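Local coordinates for testis-expressed protein 101 (Mus musculus, PDB 7BPS) that acts in male fertility by controlling the binding of sperm to the zona pellucida and their migration into the oviduct, probably through ADAM3, at residues I45-D48 with G49-T52; N86-D90 with S91-N95; T167-G170 with C171-M174. All coordinates share one frame; numbering follows the deposited sequence.

Interaction 1: residues I45-D48 with G49-T52; sequences IKAD and GTRT
A47 and T50 hold the ends of a type II beta turn that reverses the chain between strands 37-46 and 52-61, making a beta hairpin in the first Ly6/uPAR domain. Here a threonine hydroxyl supplements the backbone closure. The turn bond itself runs from T50 N to A47 O (3.2 Å), the donor standing above the carbonyl plane. A47 N in turn gives its hydrogen to T50 OG1 at 3.0 Å, so two bonds of opposite sense join A47 and T50. T50 OG1 can receive it because chi1 of 72° sets the hydroxyl between the backbone N and the carbonyl carbon, leaving CG2 to rest on A47 CB at 3.8 Å. G49, at the third turn position, takes up the positive phi that this turn type requires.

K46 joins the same network from the strand. Its chain runs extended past T52 OG1 and bends at chi4 (-58°), bringing NZ into a 3.2 Å hydrogen bond with A47 O, which therefore accepts two donors from opposite faces of its plane; a weak bond also joins K46 NZ to T50 O.

Farther out, R51 pairs with D17. A47 and T50 lean on V124 of strand 119-126, while W103 packs against K46 and T52. The hydroxyl proton of T50 has its own destination: OG1 donates to R51 O at 2.6 Å, in the carbonyl plane and on a lone pair.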
loop_
_atom_site.group_PDB
_atom_site.type_symbol
_atom_site.label_atom_id
_atom_site.label_comp_id
_atom_site.label_asym_id
_atom_site.label_seq_id
_atom_site.Cartn_x
_atom_site.Cartn_y
_atom_site.Cartn_z
ATOM N N ILE A 45 1.991 -2.359 -2.840
ATOM C CA ILE A 45 2.978 -3.337 -2.290
ATOM C C ILE A 45 3.274 -4.395 -3.354
ATOM O O ILE A 45 2.322 -4.948 -3.940
ATOM C CB ILE A 45 2.465 -3.964 -0.994
ATOM C CG1 ILE A 45 2.068 -2.898 0.028
ATOM C CG2 ILE A 45 3.499 -4.911 -0.440
ATOM C CD1 ILE A 45 1.165 -3.399 1.126
ATOM N N LYS A 46 4.560 -4.669 -3.534
ATOM C CA LYS A 46 5.123 -5.507 -4.612
ATOM C C LYS A 46 6.260 -6.329 -4.012
ATOM O O LYS A 46 6.999 -5.794 -3.158
ATOM C CB LYS A 46 5.641 -4.553 -5.680
ATOM C CG LYS A 46 5.927 -5.157 -7.037
ATOM C CD LYS A 46 6.833 -4.288 -7.870
ATOM C CE LYS A 46 6.974 -4.843 -9.269
ATOM N NZ LYS A 46 7.496 -6.230 -9.254
ATOM N N ALA A 47 6.408 -7.580 -4.426
ATOM C CA ALA A 47 7.670 -8.322 -4.241
ATOM C C ALA A 47 8.366 -8.402 -5.598
ATOM O O ALA A 47 7.782 -8.018 -6.579
ATOM C CB ALA A 47 7.439 -9.684 -3.625
ATOM N N ASP A 48 9.603 -8.877 -5.617
ATOM C CA ASP A 48 10.372 -9.063 -6.863
ATOM C C ASP A 48 9.554 -9.938 -7.813
ATOM O O ASP A 48 9.140 -11.014 -7.400
ATOM C CB ASP A 48 11.706 -9.736 -6.549
ATOM C CG ASP A 48 12.627 -9.806 -7.751
ATOM O OD1 ASP A 48 12.373 -9.074 -8.726
ATOM O OD2 ASP A 48 13.590 -10.552 -7.661
ATOM N N GLY A 49 9.296 -9.465 -9.021
ATOM C CA GLY A 49 8.630 -10.246 -10.073
ATOM C C GLY A 49 7.138 -10.481 -9.831
ATOM O O GLY A 49 6.567 -11.256 -10.607
ATOM N N THR A 50 6.490 -9.863 -8.831
ATOM C CA THR A 50 5.040 -10.146 -8.580
ATOM C C THR A 50 4.171 -9.060 -9.200
ATOM O O THR A 50 4.696 -8.074 -9.680
ATOM C CB THR A 50 4.675 -10.360 -7.100
ATOM O OG1 THR A 50 4.751 -9.094 -6.446
ATOM C CG2 THR A 50 5.562 -11.392 -6.432
ATOM N N ARG A 51 2.857 -9.251 -9.177
ATOM C CA ARG A 51 1.925 -8.112 -9.356
ATOM C C ARG A 51 2.004 -7.212 -8.117
ATOM O O ARG A 51 2.707 -7.561 -7.104
ATOM C CB ARG A 51 0.501 -8.610 -9.570
ATOM C CG ARG A 51 0.383 -9.573 -10.736
ATOM C CD ARG A 51 -1.079 -9.777 -11.053
ATOM N NE ARG A 51 -1.267 -10.092 -12.445
ATOM C CZ ARG A 51 -1.392 -11.315 -12.930
ATOM N NH1 ARG A 51 -1.357 -12.355 -12.111
ATOM N NH2 ARG A 51 -1.569 -11.480 -14.233
ATOM N N THR A 52 1.308 -6.090 -8.182
ATOM C CA THR A 52 1.290 -5.063 -7.121
ATOM C C THR A 52 -0.088 -5.090 -6.456
ATOM O O THR A 52 -1.112 -5.006 -7.182
ATOM C CB THR A 52 1.625 -3.695 -7.709
ATOM O OG1 THR A 52 2.954 -3.785 -8.201
ATOM C CG2 THR A 52 1.547 -2.582 -6.698
#

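Interaction 2: residues N86-D90 with S91-N95; sequences NYCND and SLCNN. With NAG (2-acetamido-2-deoxy-beta-D-glucopyranose), chain D.
C88 and C93 are joined by a short-range disulfide that ties the end of strand 80-88 to the loop following it, at the disulfide-rich end of the first Ly6/uPAR domain, away from the finger tips. C88 SG and C93 SG lie 2.0 Å apart with chi3 at 90°, close to the unstrained value for a disulfide. Both cysteines use the same first torsion, 62° in C88 and 58° in C93, with each sulfur lodged between its own backbone N and carbonyl carbon; both CB atoms face the other arm of the loop, and these torsions then bring the two sulfurs together. Between the cysteines the chain turns back through a type II beta turn that starts at D90 and ends at C93 itself; a bond from C93 N to D90 O is weak and its acceptor uncertainly placed, so the turn rests on backbone geometry. The side chain of D90 bends back toward C93, its OD1 3.4 Å from C93 CB.

N89 faces outward instead. Its side chain leads away from the disulfide and carries an N-linked glycan, the amide nitrogen ND2 being bonded to C1 of the first NAG at 1.4 Å, so the sugar projects from the loop.

The loop is fastened to the sheet beneath by other polar groups. N94 ND2 bonds to the carbonyls of both Q8 and Q39, linking two strands, and S91 OG receives the backbone N of Y6. A small disulfide loop after the last strand, with an asparagine directly following its closing cysteine, is a hallmark of the Ly6/uPAR three-finger fold.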
loop_
_atom_site.group_PDB
_atom_site.type_symbol
_atom_site.label_atom_id
_atom_site.label_comp_id
_atom_site.label_asym_id
_atom_site.label_seq_id
_atom_site.Cartn_x
_atom_site.Cartn_y
_atom_site.Cartn_z
ATOM N N ASN A 86 -3.520 12.376 0.026
ATOM C CA ASN A 86 -3.896 13.787 -0.176
ATOM C C ASN A 86 -5.214 14.031 0.557
ATOM O O ASN A 86 -6.255 13.608 0.047
ATOM C CB ASN A 86 -3.984 14.133 -1.658
ATOM C CG ASN A 86 -4.560 15.514 -1.865
ATOM O OD1 ASN A 86 -4.538 16.348 -0.963
ATOM N ND2 ASN A 86 -5.158 15.739 -3.019
ATOM N N TYR A 87 -5.135 14.679 1.714
ATOM C CA TYR A 87 -6.267 15.296 2.434
ATOM C C TYR A 87 -6.438 16.747 1.951
ATOM O O TYR A 87 -5.444 17.483 1.853
ATOM C CB TYR A 87 -6.020 15.213 3.933
ATOM C CG TYR A 87 -6.263 13.854 4.526
ATOM C CD1 TYR A 87 -5.593 12.737 4.062
ATOM C CD2 TYR A 87 -7.152 13.683 5.572
ATOM C CE1 TYR A 87 -5.793 11.484 4.625
ATOM C CE2 TYR A 87 -7.371 12.435 6.142
ATOM C CZ TYR A 87 -6.686 11.330 5.668
ATOM O OH TYR A 87 -6.909 10.094 6.208
ATOM N N CYS A 88 -7.667 17.139 1.621
ATOM C CA CYS A 88 -7.961 18.434 0.965
ATOM C C CYS A 88 -9.411 18.838 1.249
ATOM O O CYS A 88 -10.299 17.956 1.339
ATOM C CB CYS A 88 -7.702 18.366 -0.529
ATOM S SG CYS A 88 -8.762 17.165 -1.364
ATOM N N ASN A 89 -9.623 20.146 1.358
ATOM C CA ASN A 89 -10.805 20.730 2.027
ATOM C C ASN A 89 -11.572 21.643 1.083
ATOM O O ASN A 89 -11.850 22.760 1.479
ATOM C CB ASN A 89 -10.359 21.483 3.269
ATOM C CG ASN A 89 -11.523 21.741 4.184
ATOM O OD1 ASN A 89 -12.615 21.240 3.917
ATOM N ND2 ASN A 89 -11.285 22.520 5.229
ATOM N N ASP A 90 -11.841 21.200 -0.142
ATOM C CA ASP A 90 -12.849 21.821 -1.037
ATOM C C ASP A 90 -13.458 20.723 -1.931
ATOM O O ASP A 90 -12.814 19.690 -2.214
ATOM C CB ASP A 90 -12.313 23.095 -1.710
ATOM C CG ASP A 90 -11.125 22.907 -2.629
ATOM O OD1 ASP A 90 -11.239 22.078 -3.542
ATOM O OD2 ASP A 90 -10.101 23.605 -2.421
ATOM N N SER A 91 -14.720 20.925 -2.281
ATOM C CA SER A 91 -15.593 19.922 -2.927
ATOM C C SER A 91 -14.857 19.327 -4.125
ATOM O O SER A 91 -14.243 20.115 -4.890
ATOM C CB SER A 91 -16.931 20.503 -3.303
ATOM O OG SER A 91 -17.875 20.213 -2.281
ATOM N N LEU A 92 -14.852 17.984 -4.209
ATOM C CA LEU A 92 -14.323 17.195 -5.355
ATOM C C LEU A 92 -12.804 17.387 -5.500
ATOM O O LEU A 92 -12.297 17.202 -6.629
ATOM C CB LEU A 92 -15.034 17.635 -6.648
ATOM C CG LEU A 92 -16.565 17.645 -6.626
ATOM C CD1 LEU A 92 -17.129 17.780 -8.042
ATOM C CD2 LEU A 92 -17.123 16.411 -5.946
ATOM N N CYS A 93 -12.089 17.766 -4.443
ATOM C CA CYS A 93 -10.623 18.022 -4.525
ATOM C C CYS A 93 -9.856 16.685 -4.648
ATOM O O CYS A 93 -8.814 16.676 -5.311
ATOM C CB CYS A 93 -10.157 18.880 -3.358
ATOM S SG CYS A 93 -10.506 18.169 -1.726
ATOM N N ASN A 94 -10.378 15.595 -4.080
ATOM C CA ASN A 94 -9.745 14.248 -4.104
ATOM C C ASN A 94 -10.035 13.584 -5.457
ATOM O O ASN A 94 -10.746 12.574 -5.492
ATOM C CB ASN A 94 -10.199 13.373 -2.935
ATOM C CG ASN A 94 -11.691 13.098 -2.929
ATOM O OD1 ASN A 94 -12.474 13.804 -3.575
ATOM N ND2 ASN A 94 -12.095 12.091 -2.174
ATOM N N ASN A 95 -9.469 14.137 -6.529
ATOM C CA ASN A 95 -9.861 13.847 -7.927
ATOM C C ASN A 95 -8.680 13.255 -8.725
ATOM O O ASN A 95 -8.775 13.187 -9.962
ATOM C CB ASN A 95 -10.428 15.121 -8.562
ATOM C CG ASN A 95 -9.397 16.220 -8.761
ATOM O OD1 ASN A 95 -8.324 16.222 -8.156
ATOM N ND2 ASN A 95 -9.709 17.163 -9.639
HETATM C C1 NAG D . -12.261 22.895 6.214
HETATM C C2 NAG D . -11.576 23.295 7.487
HETATM C C3 NAG D . -12.558 23.705 8.565
HETATM C C4 NAG D . -13.325 24.877 7.964
HETATM C C5 NAG D . -14.040 24.377 6.700
HETATM C C6 NAG D . -14.997 25.393 6.072
HETATM C C7 NAG D . -9.438 22.162 7.393
HETATM C C8 NAG D . -8.632 21.072 8.039
HETATM N N2 NAG D . -10.685 22.239 7.902
HETATM O O3 NAG D . -11.893 24.095 9.778
HETATM O O4 NAG D . -14.244 25.431 8.932
HETATM O O5 NAG D . -13.040 23.996 5.741
HETATM O O6 NAG D . -14.409 26.701 6.081
HETATM O O7 NAG D . -9.004 22.921 6.496
#

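Interaction 3: residues T167-G170 with C171-M174; sequences TTIG and CRLM
Two torsions bring T168 and R172 together in the loop between strands 165-166 and 179-180 of the second Ly6/uPAR domain. In T168, chi1 of -165° swings OG1 round to the carbonyl side of its own backbone, where it faces R172. The arginine chain bends at chi3, which turns NE back toward the carbonyl oxygen of I169. The loop between them is tightened by an inverse gamma turn centred on C171, in which R172 N makes a weak bond to G170 O at 3.1 Å. G170, with positive phi, lets the chain enter this turn.

Two further bonds span the bend. T168 OG1 donates to R172 O at 2.8 Å, but from almost directly above the carbonyl plane, 78° out of it, and so not on a lone pair. R172 NE reaches I169 O at 2.9 Å, a weak bond with a bent N-H angle of 129°. The branch methyl CG2 of I169 lies loosely beside R172 NH2 (4.1 Å), and the two side chains cross obliquely.

Outside the loop, C171 is bonded through its sulfur to C189 on strand 183-193, which pins the gamma turn to the sheet. The carboxylate of E187 receives the backbone N-H groups of L173 and M174, one on each oxygen, and L173 settles among Y145, L149 and L79. The other branch of T168 also points across the bend: CG2 stands 3.7 Å from L173 N.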
loop_
_atom_site.group_PDB
_atom_site.type_symbol
_atom_site.label_atom_id
_atom_site.label_comp_id
_atom_site.label_asym_id
_atom_site.label_seq_id
_atom_site.Cartn_x
_atom_site.Cartn_y
_atom_site.Cartn_z
ATOM N N THR A 167 15.315 -5.362 1.586
ATOM C CA THR A 167 16.287 -4.432 2.217
ATOM C C THR A 167 15.893 -4.159 3.668
ATOM O O THR A 167 16.777 -3.755 4.452
ATOM C CB THR A 167 16.333 -3.127 1.418
ATOM O OG1 THR A 167 15.010 -2.607 1.285
ATOM C CG2 THR A 167 16.934 -3.330 0.048
ATOM N N THR A 168 14.619 -4.343 4.036
ATOM C CA THR A 168 14.161 -3.967 5.401
ATOM C C THR A 168 14.725 -4.984 6.408
ATOM O O THR A 168 15.150 -6.088 6.013
ATOM C CB THR A 168 12.639 -3.742 5.465
ATOM O OG1 THR A 168 12.407 -3.053 6.696
ATOM C CG2 THR A 168 11.830 -5.023 5.397
ATOM N N ILE A 169 14.778 -4.584 7.669
ATOM C CA ILE A 169 15.448 -5.349 8.757
ATOM C C ILE A 169 14.387 -5.687 9.793
ATOM O O ILE A 169 13.735 -4.745 10.289
ATOM C CB ILE A 169 16.596 -4.519 9.352
ATOM C CG1 ILE A 169 17.670 -4.263 8.295
ATOM C CG2 ILE A 169 17.156 -5.200 10.597
ATOM C CD1 ILE A 169 18.604 -3.160 8.633
ATOM N N GLY A 170 14.210 -6.977 10.072
ATOM C CA GLY A 170 13.099 -7.493 10.896
ATOM C C GLY A 170 11.751 -7.236 10.252
ATOM O O GLY A 170 11.683 -7.168 9.005
ATOM N N CYS A 171 10.712 -7.097 11.075
ATOM C CA CYS A 171 9.309 -7.019 10.620
ATOM C C CYS A 171 8.951 -5.559 10.323
ATOM O O CYS A 171 8.024 -5.045 10.975
ATOM C CB CYS A 171 8.377 -7.630 11.658
ATOM S SG CYS A 171 8.703 -9.381 11.957
ATOM N N ARG A 172 9.606 -4.954 9.323
ATOM C CA ARG A 172 9.561 -3.481 9.085
ATOM C C ARG A 172 9.338 -3.176 7.605
ATOM O O ARG A 172 9.823 -2.140 7.114
ATOM C CB ARG A 172 10.844 -2.854 9.637
ATOM C CG ARG A 172 10.975 -3.005 11.142
ATOM C CD ARG A 172 11.891 -1.964 11.775
ATOM N NE ARG A 172 13.160 -2.597 12.083
ATOM C CZ ARG A 172 13.642 -2.824 13.294
ATOM N NH1 ARG A 172 12.993 -2.405 14.360
ATOM N NH2 ARG A 172 14.801 -3.438 13.428
ATOM N N LEU A 173 8.596 -4.039 6.915
ATOM C CA LEU A 173 8.080 -3.741 5.561
ATOM C C LEU A 173 7.373 -2.380 5.606
ATOM O O LEU A 173 7.592 -1.565 4.683
ATOM C CB LEU A 173 7.139 -4.862 5.104
ATOM C CG LEU A 173 6.487 -4.645 3.735
ATOM C CD1 LEU A 173 7.538 -4.407 2.654
ATOM C CD2 LEU A 173 5.602 -5.812 3.359
ATOM N N MET A 174 6.554 -2.131 6.632
ATOM C CA MET A 174 5.775 -0.873 6.706
ATOM C C MET A 174 6.510 0.138 7.609
ATOM O O MET A 174 5.889 1.114 8.059
ATOM C CB MET A 174 4.349 -1.144 7.191
ATOM C CG MET A 174 3.490 -1.811 6.159
ATOM S SD MET A 174 3.411 -0.867 4.610
ATOM C CE MET A 174 2.451 0.555 5.117
#

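The three contacts show how loops in tandem Ly6/uPAR domains are fixed by different means: a hydrogen-bonded hairpin turn, a small disulfide loop, and an inverse gamma turn tied to a strand by a disulfide to a residue farther along the chain. Interactions 1 and 2 belong to the first domain, at neighbouring strands of one sheet, yet their centres are about 30 Å apart on opposite sides of the chain's centre. Interaction 3 lies in the second domain but approaches interaction 1, with nearest atoms about 4 Å apart and no touch; L79 packs against both A47 and L173. Interaction 2, which bears a glycan on N89, is about 32 Å from interaction 3, centre to centre.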